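Local coordinates for hypothetical protein (Staphylococcus aureus subsp. aureus, PDB 1QYI) that is of unknown function but carries a HAD-hydrolase-like domain, which suggests a phosphatase or related phosphoryl-transfer activity, at residues A[23-26]-A[27-31]; A[45-48]-A[49-53]; A[58-61]-A[62-65]. One frame throughout, in Å; residues are numbered along the deposited sequence.

Interaction 1: A[23-26]-A[27-31]; sequences ALTV and YELLM
A23 touches Y27 through the backbone: its O accepts from Y27 N at 3.0 Å, in the carbonyl plane, with a nearly straight N-H line of 168°. Y27 then swings its CG anti to its own backbone N (chi1 -160°), and one face of its ring is met, toward the rim, by CG of the selenomethionine M31. L24 O takes E28 N at 2.8 Å, the donor tilted from the carbonyl plane; the extended side chain of E28 ends with OE1 in a salt bridge to K204. At T25 the backbone O receives L29 N at 2.9 Å. T25 OG1 sits beside its own backbone N and bonds back to V21 O, while CG2 points along the same side of the helix as L29 and lies 4.2 Å from L29 CD2. V26 comes next, one turn before L30, and CG1 reaches L30 CD2 at a loose 4.5 Å. L81 and F85 of helix 77-93 pack on this side: L81 against T25 and V26, F85 against L29 and L30. Beyond this point Y27 O takes two donors, L30 N and M31 N, as the helix nears its end. The repeated i to i+4 bonds, with side chains meeting one turn apart, are those of an alpha-helix, here the buried last turns of helix 16-31, packed among helices 49-60, 77-93 and 172-195.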
ATOM      1  N   ALA A  23       9.586   2.107  -5.653  1.00 21.57           N
ATOM      2  CA  ALA A  23      10.644   2.624  -6.534  1.00 20.52           C
ATOM      3  C   ALA A  23      11.986   1.949  -6.244  1.00 19.11           C
ATOM      4  O   ALA A  23      12.673   1.505  -7.161  1.00 18.35           O
ATOM      5  CB  ALA A  23      10.780   4.140  -6.371  1.00 20.36           C
ATOM      6  N   LEU A  24      12.359   1.888  -4.968  1.00 20.22           N
ATOM      7  CA  LEU A  24      13.612   1.249  -4.563  1.00 20.42           C
ATOM      8  C   LEU A  24      13.655  -0.207  -4.991  1.00 19.42           C
ATOM      9  O   LEU A  24      14.718  -0.751  -5.278  1.00 18.95           O
ATOM     10  CB  LEU A  24      13.794   1.304  -3.047  1.00 21.32           C
ATOM     11  CG  LEU A  24      14.265   2.607  -2.418  1.00 23.46           C
ATOM     12  CD1 LEU A  24      14.728   2.314  -0.992  1.00 23.32           C
ATOM     13  CD2 LEU A  24      15.421   3.177  -3.234  1.00 24.87           C
ATOM     14  N   THR A  25      12.497  -0.848  -5.026  1.00 20.46           N
ATOM     15  CA  THR A  25      12.459  -2.246  -5.419  1.00 19.17           C
ATOM     16  C   THR A  25      12.915  -2.393  -6.859  1.00 18.59           C
ATOM     17  O   THR A  25      13.874  -3.115  -7.143  1.00 19.04           O
ATOM     18  CB  THR A  25      11.065  -2.820  -5.246  1.00 16.51           C
ATOM     19  OG1 THR A  25      10.762  -2.856  -3.847  1.00 18.44           O
ATOM     20  CG2 THR A  25      10.993  -4.226  -5.805  1.00 14.08           C
ATOM     21  N   VAL A  26      12.238  -1.694  -7.759  1.00 17.24           N
ATOM     22  CA  VAL A  26      12.577  -1.730  -9.173  1.00 16.10           C
ATOM     23  C   VAL A  26      14.060  -1.404  -9.360  1.00 16.57           C
ATOM     24  O   VAL A  26      14.784  -2.097 -10.082  1.00 18.11           O
ATOM     25  CB  VAL A  26      11.717  -0.709  -9.945  1.00 16.51           C
ATOM     26  CG1 VAL A  26      11.936  -0.850 -11.441  1.00 15.65           C
ATOM     27  CG2 VAL A  26      10.255  -0.911  -9.599  1.00 10.45           C
ATOM     28  N   TYR A  27      14.516  -0.359  -8.679  1.00 15.81           N
ATOM     29  CA  TYR A  27      15.911   0.061  -8.776  1.00 14.52           C
ATOM     30  C   TYR A  27      16.900  -1.012  -8.266  1.00 14.11           C
ATOM     31  O   TYR A  27      17.919  -1.276  -8.897  1.00 13.38           O
ATOM     32  CB  TYR A  27      16.087   1.396  -8.027  1.00 14.12           C
ATOM     33  CG  TYR A  27      17.312   2.203  -8.417  1.00 15.84           C
ATOM     34  CD1 TYR A  27      17.522   2.622  -9.741  1.00 17.51           C
ATOM     35  CD2 TYR A  27      18.263   2.551  -7.461  1.00 15.98           C
ATOM     36  CE1 TYR A  27      18.660   3.367 -10.091  1.00 18.17           C
ATOM     37  CE2 TYR A  27      19.393   3.289  -7.792  1.00 16.58           C
ATOM     38  CZ  TYR A  27      19.595   3.692  -9.097  1.00 18.78           C
ATOM     39  OH  TYR A  27      20.748   4.385  -9.400  1.00 17.12           O
ATOM     40  N   GLU A  28      16.606  -1.643  -7.136  1.00 13.82           N
ATOM     41  CA  GLU A  28      17.508  -2.666  -6.629  1.00 15.29           C
ATOM     42  C   GLU A  28      17.546  -3.881  -7.540  1.00 17.48           C
ATOM     43  O   GLU A  28      18.565  -4.562  -7.650  1.00 20.49           O
ATOM     44  CB  GLU A  28      17.083  -3.134  -5.255  1.00 14.71           C
ATOM     45  CG  GLU A  28      18.156  -3.932  -4.552  1.00 13.35           C
ATOM     46  CD  GLU A  28      17.609  -4.721  -3.396  1.00 14.15           C
ATOM     47  OE1 GLU A  28      16.582  -4.288  -2.807  1.00 11.47           O
ATOM     48  OE2 GLU A  28      18.219  -5.769  -3.072  1.00 14.31           O
ATOM     49  N   LEU A  29      16.419  -4.167  -8.169  1.00 18.78           N
ATOM     50  CA  LEU A  29      16.322  -5.294  -9.083  1.00 21.65           C
ATOM     51  C   LEU A  29      17.040  -4.958 -10.391  1.00 24.14           C
ATOM     52  O   LEU A  29      17.234  -5.820 -11.255  1.00 25.66           O
ATOM     53  CB  LEU A  29      14.849  -5.598  -9.365  1.00 18.80           C
ATOM     54  CG  LEU A  29      14.233  -6.912  -8.881  1.00 20.89           C
ATOM     55  CD1 LEU A  29      14.873  -7.380  -7.581  1.00 23.64           C
ATOM     56  CD2 LEU A  29      12.732  -6.687  -8.690  1.00 21.18           C
ATOM     57  N   LEU A  30      17.466  -3.708 -10.529  1.00 25.47           N
ATOM     58  CA  LEU A  30      18.119  -3.290 -11.763  1.00 25.63           C
ATOM     59  C   LEU A  30      19.624  -3.081 -11.687  1.00 25.14           C
ATOM     60  O   LEU A  30      20.341  -3.467 -12.611  1.00 25.64           O
ATOM     61  CB  LEU A  30      17.445  -2.015 -12.262  1.00 23.52           C
ATOM     62  CG  LEU A  30      16.848  -1.949 -13.659  1.00 21.19           C
ATOM     63  CD1 LEU A  30      16.175  -3.227 -14.106  1.00 20.08           C
ATOM     64  CD2 LEU A  30      15.855  -0.827 -13.602  1.00 22.59           C
HETATM   65  N   MSE A  31      20.089  -2.491 -10.589  1.00 25.46           N
HETATM   66  CA  MSE A  31      21.508  -2.187 -10.399  1.00 26.83           C
HETATM   67  C   MSE A  31      22.269  -3.170  -9.525  1.00 26.39           C
HETATM   68  O   MSE A  31      23.474  -3.336  -9.700  1.00 27.45           O
HETATM   69  CB  MSE A  31      21.683  -0.787  -9.790  1.00 30.52           C
HETATM   70  CG  MSE A  31      20.878   0.312 -10.467  1.00 36.05           C
HETATM   71 SE   MSE A  31      21.200   0.431 -12.382  1.00 44.71          SE
HETATM   72  CE  MSE A  31      22.004   2.212 -12.386  1.00 43.87           C
TER

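Interaction 2: A[45-48]-A[49-53]; sequences ETLT and DNDIQ
T48 and D51 form a capping box at the start of helix 49-60, with T48 as the N-cap residue and each of the two side chains turned back onto the other's backbone. T48 OG1 lies between its own backbone N and carbonyl carbon (chi1 78°), which aims it into the first turn. There it accepts from two amides: D51 N at 3.0 Å, with a fairly straight N-H line of 165°, and N50 N, also at 3.0 Å but more bent at 135°. One hydroxyl oxygen therefore serves two N-H groups of the first turn, which the helix itself cannot pair. The return half of the box runs from T48 N to D51 OD2. It is modelled as very short, so its exact length is doubtful. The D51 side chain, its CG beside the backbone N, crosses that of T48 at about a right angle. Being at the helix N-terminus, the carboxylate would probably be stabilised in its charged form by the helix dipole. Ahead of the cap, L47 lays CD2 against D51 CB at 3.9 Å and brings CB to 4.3 Å from I52 CG1. Both L47 and I52 turn an apolar side toward Y207, and L47 also packs on L24 of helix 16-31. The backbone adds a bond from I52 N to T48 O at 3.1 Å, nearly straight, while I52 CG1 rests 3.2 Å from that same carbonyl oxygen.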
ATOM      1  N   GLU A  45      22.565   0.477   2.057  1.00 33.48           N
ATOM      2  CA  GLU A  45      22.612   0.699   3.487  1.00 34.34           C
ATOM      3  C   GLU A  45      22.958   2.133   3.887  1.00 34.25           C
ATOM      4  O   GLU A  45      23.012   2.451   5.073  1.00 35.50           O
ATOM      5  CB  GLU A  45      23.596  -0.284   4.123  1.00 35.14           C
ATOM      6  CG  GLU A  45      23.613  -0.226   5.634  1.00 37.87           C
ATOM      7  CD  GLU A  45      24.574  -1.214   6.253  1.00 39.72           C
ATOM      8  OE1 GLU A  45      24.781  -1.133   7.483  1.00 40.43           O
ATOM      9  OE2 GLU A  45      25.113  -2.074   5.518  1.00 40.13           O
ATOM     10  N   THR A  46      23.185   3.008   2.912  1.00 32.65           N
ATOM     11  CA  THR A  46      23.500   4.392   3.244  1.00 31.99           C
ATOM     12  C   THR A  46      22.558   5.400   2.575  1.00 31.87           C
ATOM     13  O   THR A  46      22.822   6.602   2.566  1.00 32.66           O
ATOM     14  CB  THR A  46      24.978   4.742   2.902  1.00 33.79           C
ATOM     15  OG1 THR A  46      25.260   4.456   1.524  1.00 33.62           O
ATOM     16  CG2 THR A  46      25.920   3.943   3.792  1.00 32.82           C
ATOM     17  N   LEU A  47      21.445   4.907   2.037  1.00 30.42           N
ATOM     18  CA  LEU A  47      20.451   5.761   1.378  1.00 29.22           C
ATOM     19  C   LEU A  47      19.914   6.864   2.298  1.00 29.15           C
ATOM     20  O   LEU A  47      19.817   6.674   3.509  1.00 30.38           O
ATOM     21  CB  LEU A  47      19.273   4.913   0.898  1.00 28.26           C
ATOM     22  CG  LEU A  47      19.514   3.884  -0.198  1.00 27.28           C
ATOM     23  CD1 LEU A  47      18.360   2.897  -0.217  1.00 27.07           C
ATOM     24  CD2 LEU A  47      19.666   4.578  -1.530  1.00 27.27           C
ATOM     25  N   THR A  48      19.558   8.008   1.712  1.00 27.71           N
ATOM     26  CA  THR A  48      19.007   9.141   2.459  1.00 27.54           C
ATOM     27  C   THR A  48      17.612   9.444   1.923  1.00 29.30           C
ATOM     28  O   THR A  48      17.208   8.916   0.887  1.00 29.95           O
ATOM     29  CB  THR A  48      19.820  10.424   2.265  1.00 27.06           C
ATOM     30  OG1 THR A  48      19.497  11.002   0.994  1.00 24.99           O
ATOM     31  CG2 THR A  48      21.315  10.132   2.315  1.00 25.80           C
ATOM     32  N   ASP A  49      16.881  10.315   2.606  1.00 30.62           N
ATOM     33  CA  ASP A  49      15.538  10.659   2.163  1.00 31.89           C
ATOM     34  C   ASP A  49      15.560  11.326   0.792  1.00 31.55           C
ATOM     35  O   ASP A  49      14.554  11.336   0.080  1.00 32.91           O
ATOM     36  CB  ASP A  49      14.863  11.562   3.200  1.00 32.97           C
ATOM     37  CG  ASP A  49      14.044  10.779   4.204  1.00 35.15           C
ATOM     38  OD1 ASP A  49      14.317   9.572   4.368  1.00 37.79           O
ATOM     39  OD2 ASP A  49      13.131  11.362   4.837  1.00 39.27           O
ATOM     40  N   ASN A  50      16.719  11.871   0.430  1.00 30.63           N
ATOM     41  CA  ASN A  50      16.908  12.531  -0.854  1.00 29.30           C
ATOM     42  C   ASN A  50      17.246  11.515  -1.942  1.00 26.46           C
ATOM     43  O   ASN A  50      16.734  11.615  -3.053  1.00 25.33           O
ATOM     44  CB  ASN A  50      18.036  13.556  -0.758  1.00 32.59           C
ATOM     45  CG  ASN A  50      17.949  14.392   0.496  1.00 37.42           C
ATOM     46  OD1 ASN A  50      18.096  13.877   1.611  1.00 40.79           O
ATOM     47  ND2 ASN A  50      17.701  15.692   0.328  1.00 37.16           N
ATOM     48  N   ASP A  51      18.122  10.555  -1.626  1.00 24.81           N
ATOM     49  CA  ASP A  51      18.501   9.512  -2.598  1.00 25.41           C
ATOM     50  C   ASP A  51      17.225   8.816  -3.066  1.00 25.43           C
ATOM     51  O   ASP A  51      16.943   8.730  -4.265  1.00 24.76           O
ATOM     52  CB  ASP A  51      19.419   8.430  -1.991  1.00 23.19           C
ATOM     53  CG  ASP A  51      20.667   8.995  -1.309  1.00 24.21           C
ATOM     54  OD1 ASP A  51      21.369   9.867  -1.880  1.00 20.83           O
ATOM     55  OD2 ASP A  51      20.965   8.523  -0.194  1.00 24.88           O
ATOM     56  N   ILE A  52      16.468   8.313  -2.093  1.00 25.41           N
ATOM     57  CA  ILE A  52      15.216   7.604  -2.334  1.00 24.71           C
ATOM     58  C   ILE A  52      14.292   8.446  -3.188  1.00 24.53           C
ATOM     59  O   ILE A  52      13.616   7.933  -4.074  1.00 26.46           O
ATOM     60  CB  ILE A  52      14.488   7.293  -1.004  1.00 24.34           C
ATOM     61  CG1 ILE A  52      15.384   6.452  -0.092  1.00 23.94           C
ATOM     62  CG2 ILE A  52      13.188   6.557  -1.280  1.00 24.53           C
ATOM     63  CD1 ILE A  52      14.843   6.310   1.322  1.00 24.02           C
ATOM     64  N   GLN A  53      14.267   9.744  -2.922  1.00 24.50           N
ATOM     65  CA  GLN A  53      13.396  10.635  -3.664  1.00 24.96           C
ATOM     66  C   GLN A  53      13.880  10.754  -5.094  1.00 24.62           C
ATOM     67  O   GLN A  53      13.087  10.794  -6.040  1.00 25.47           O
ATOM     68  CB  GLN A  53      13.355  12.005  -2.991  1.00 25.21           C
ATOM     69  CG  GLN A  53      11.954  12.460  -2.599  1.00 28.65           C
ATOM     70  CD  GLN A  53      11.139  11.395  -1.854  1.00 29.97           C
ATOM     71  OE1 GLN A  53      11.549  10.889  -0.800  1.00 30.88           O
ATOM     72  NE2 GLN A  53       9.982  11.044  -2.414  1.00 28.94           N
TER

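Interaction 3: A[58-61]-A[62-65]; sequences RIFQ and KDKI
With CG1 anti to its carbonyl carbon (chi1 -59°) and CD1 carried on in an extended chain, I65 folds back under the end of the preceding helix. Its CG1 comes to 3.3 Å from F60 O, and CD1 extends to Q61 CG at 3.9 Å, the side chains of Q61 and I65 meeting at a slant. F60 also sets its CG beside the backbone N. Its ring presents an edge to I65, with CD1 4.1 Å from I65 CB near the ring plane, and the two side chains stand roughly at right angles. I59 CG2 lies over one face of that ring, toward the rim. Between these groups the chain makes a type I' beta turn from Q61 to K64, linking helix 49-60 to helix 64-71; Q61, K62 and D63 all have positive phi. K64 N closes the turn on Q61 O at 3.1 Å, approaching from above the carbonyl plane, and the aliphatic part of K64 curls round the same oxygen, CE coming to 3.2 Å. I65 N bonds F60 O at 3.0 Å. Q61 bends at chi2 so that NE2 returns to R58 O at 2.7 Å; the donor meets a lone pair of R58 O, and that oxygen lies almost in the plane of the Q61 amide. D63, the N-cap residue of the second helix, instead directs OD2 into a salt bridge with R56, and V84 of helix 77-93 packs against both F60 and I65.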
ATOM      1  N   ARG A  58      13.308   9.207 -10.793  1.00 28.38           N
ATOM      2  CA  ARG A  58      13.813   8.622 -12.032  1.00 28.04           C
ATOM      3  C   ARG A  58      12.953   7.458 -12.517  1.00 27.69           C
ATOM      4  O   ARG A  58      12.546   7.421 -13.678  1.00 27.74           O
ATOM      5  CB  ARG A  58      15.247   8.119 -11.854  1.00 29.01           C
ATOM      6  CG  ARG A  58      16.307   9.183 -11.687  1.00 30.61           C
ATOM      7  CD  ARG A  58      17.666   8.516 -11.756  1.00 31.86           C
ATOM      8  NE  ARG A  58      17.879   7.916 -13.078  1.00 34.77           N
ATOM      9  CZ  ARG A  58      18.760   6.955 -13.342  1.00 34.13           C
ATOM     10  NH1 ARG A  58      19.525   6.464 -12.373  1.00 34.63           N
ATOM     11  NH2 ARG A  58      18.876   6.487 -14.576  1.00 33.20           N
ATOM     12  N   ILE A  59      12.694   6.506 -11.625  1.00 27.84           N
ATOM     13  CA  ILE A  59      11.903   5.324 -11.960  1.00 27.20           C
ATOM     14  C   ILE A  59      10.500   5.674 -12.465  1.00 27.77           C
ATOM     15  O   ILE A  59      10.119   5.263 -13.558  1.00 28.60           O
ATOM     16  CB  ILE A  59      11.782   4.357 -10.739  1.00 26.38           C
ATOM     17  CG1 ILE A  59      13.170   3.942 -10.249  1.00 25.34           C
ATOM     18  CG2 ILE A  59      10.995   3.106 -11.131  1.00 27.76           C
ATOM     19  CD1 ILE A  59      14.023   3.255 -11.313  1.00 26.09           C
ATOM     20  N   PHE A  60       9.744   6.443 -11.684  1.00 27.49           N
ATOM     21  CA  PHE A  60       8.385   6.813 -12.065  1.00 28.23           C
ATOM     22  C   PHE A  60       8.201   8.092 -12.896  1.00 28.74           C
ATOM     23  O   PHE A  60       7.074   8.428 -13.269  1.00 27.36           O
ATOM     24  CB  PHE A  60       7.492   6.894 -10.817  1.00 27.46           C
ATOM     25  CG  PHE A  60       7.353   5.597 -10.077  1.00 27.10           C
ATOM     26  CD1 PHE A  60       6.968   4.440 -10.741  1.00 25.94           C
ATOM     27  CD2 PHE A  60       7.596   5.536  -8.704  1.00 28.42           C
ATOM     28  CE1 PHE A  60       6.825   3.233 -10.053  1.00 27.03           C
ATOM     29  CE2 PHE A  60       7.454   4.334  -8.004  1.00 27.92           C
ATOM     30  CZ  PHE A  60       7.069   3.181  -8.678  1.00 27.53           C
ATOM     31  N   GLN A  61       9.296   8.795 -13.179  1.00 28.72           N
ATOM     32  CA  GLN A  61       9.255  10.024 -13.971  1.00 28.68           C
ATOM     33  C   GLN A  61       8.304  11.072 -13.388  1.00 29.43           C
ATOM     34  O   GLN A  61       7.270  11.404 -13.979  1.00 28.95           O
ATOM     35  CB  GLN A  61       8.848   9.700 -15.406  1.00 29.20           C
ATOM     36  CG  GLN A  61       9.786   8.733 -16.089  1.00 30.51           C
ATOM     37  CD  GLN A  61      11.095   9.375 -16.501  1.00 30.90           C
ATOM     38  OE1 GLN A  61      11.153  10.132 -17.470  1.00 32.74           O
ATOM     39  NE2 GLN A  61      12.153   9.084 -15.756  1.00 31.93           N
ATOM     40  N   LYS A  62       8.664  11.596 -12.224  1.00 29.45           N
ATOM     41  CA  LYS A  62       7.849  12.593 -11.550  1.00 30.56           C
ATOM     42  C   LYS A  62       6.503  12.004 -11.165  1.00 31.23           C
ATOM     43  O   LYS A  62       5.514  12.726 -11.044  1.00 31.94           O
ATOM     44  CB  LYS A  62       7.630  13.826 -12.435  1.00 30.97           C
ATOM     45  CG  LYS A  62       8.786  14.834 -12.439  1.00 30.56           C
ATOM     46  CD  LYS A  62       9.068  15.381 -11.039  1.00 27.08           C
ATOM     47  CE  LYS A  62      10.207  16.393 -11.056  1.00 26.84           C
ATOM     48  NZ  LYS A  62      10.493  16.971  -9.709  1.00 27.07           N
ATOM     49  N   ASP A  63       6.466  10.690 -10.982  1.00 30.30           N
ATOM     50  CA  ASP A  63       5.234  10.017 -10.588  1.00 28.95           C
ATOM     51  C   ASP A  63       4.197   9.907 -11.698  1.00 28.38           C
ATOM     52  O   ASP A  63       3.057   9.489 -11.459  1.00 29.11           O
ATOM     53  CB  ASP A  63       4.636  10.714  -9.371  1.00 26.33           C
ATOM     54  CG  ASP A  63       5.332  10.317  -8.090  1.00 26.14           C
ATOM     55  OD1 ASP A  63       6.485   9.822  -8.165  1.00 22.61           O
ATOM     56  OD2 ASP A  63       4.737  10.510  -7.007  1.00 25.62           O
ATOM     57  N   LYS A  64       4.596  10.271 -12.914  1.00 28.10           N
ATOM     58  CA  LYS A  64       3.705  10.180 -14.058  1.00 27.50           C
ATOM     59  C   LYS A  64       3.312   8.716 -14.278  1.00 26.72           C
ATOM     60  O   LYS A  64       2.138   8.416 -14.475  1.00 25.91           O
ATOM     61  CB  LYS A  64       4.390  10.785 -15.296  1.00 28.32           C
ATOM     62  CG  LYS A  64       4.439  12.325 -15.265  1.00 31.36           C
ATOM     63  CD  LYS A  64       4.945  12.970 -16.563  1.00 32.30           C
ATOM     64  CE  LYS A  64       6.406  12.643 -16.855  1.00 34.24           C
ATOM     65  NZ  LYS A  64       6.927  13.409 -18.031  1.00 33.96           N
ATOM     66  N   ILE A  65       4.300   7.818 -14.220  1.00 27.77           N
ATOM     67  CA  ILE A  65       4.096   6.372 -14.388  1.00 26.36           C
ATOM     68  C   ILE A  65       3.243   5.868 -13.221  1.00 24.62           C
ATOM     69  O   ILE A  65       2.325   5.066 -13.396  1.00 22.25           O
ATOM     70  CB  ILE A  65       5.452   5.597 -14.360  1.00 27.71           C
ATOM     71  CG1 ILE A  65       6.377   6.089 -15.471  1.00 29.68           C
ATOM     72  CG2 ILE A  65       5.215   4.102 -14.560  1.00 28.22           C
ATOM     73  CD1 ILE A  65       7.747   5.432 -15.456  1.00 30.22           C
TER

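How the interactions relate
The three interactions follow in series along the chain: interaction 1 in the last turns of helix 16-31, interaction 2 at the start of helix 49-60, interaction 3 where that helix hands over to helix 64-71. The centre of interaction 1 is about 13 Å from each of the others, and those two centres lie about 17 Å apart at opposite ends of helix 49-60. Helix 16-31 touches both: L24 CD1 meets L47 CD1 at 3.8 Å, and A23 CB meets F60 CE2 at 3.7 Å. These packings hold it against helix 49-60 and the loop before, in the helical part that follows strand 3-6, consistent with a cap inserted into a HAD-like core.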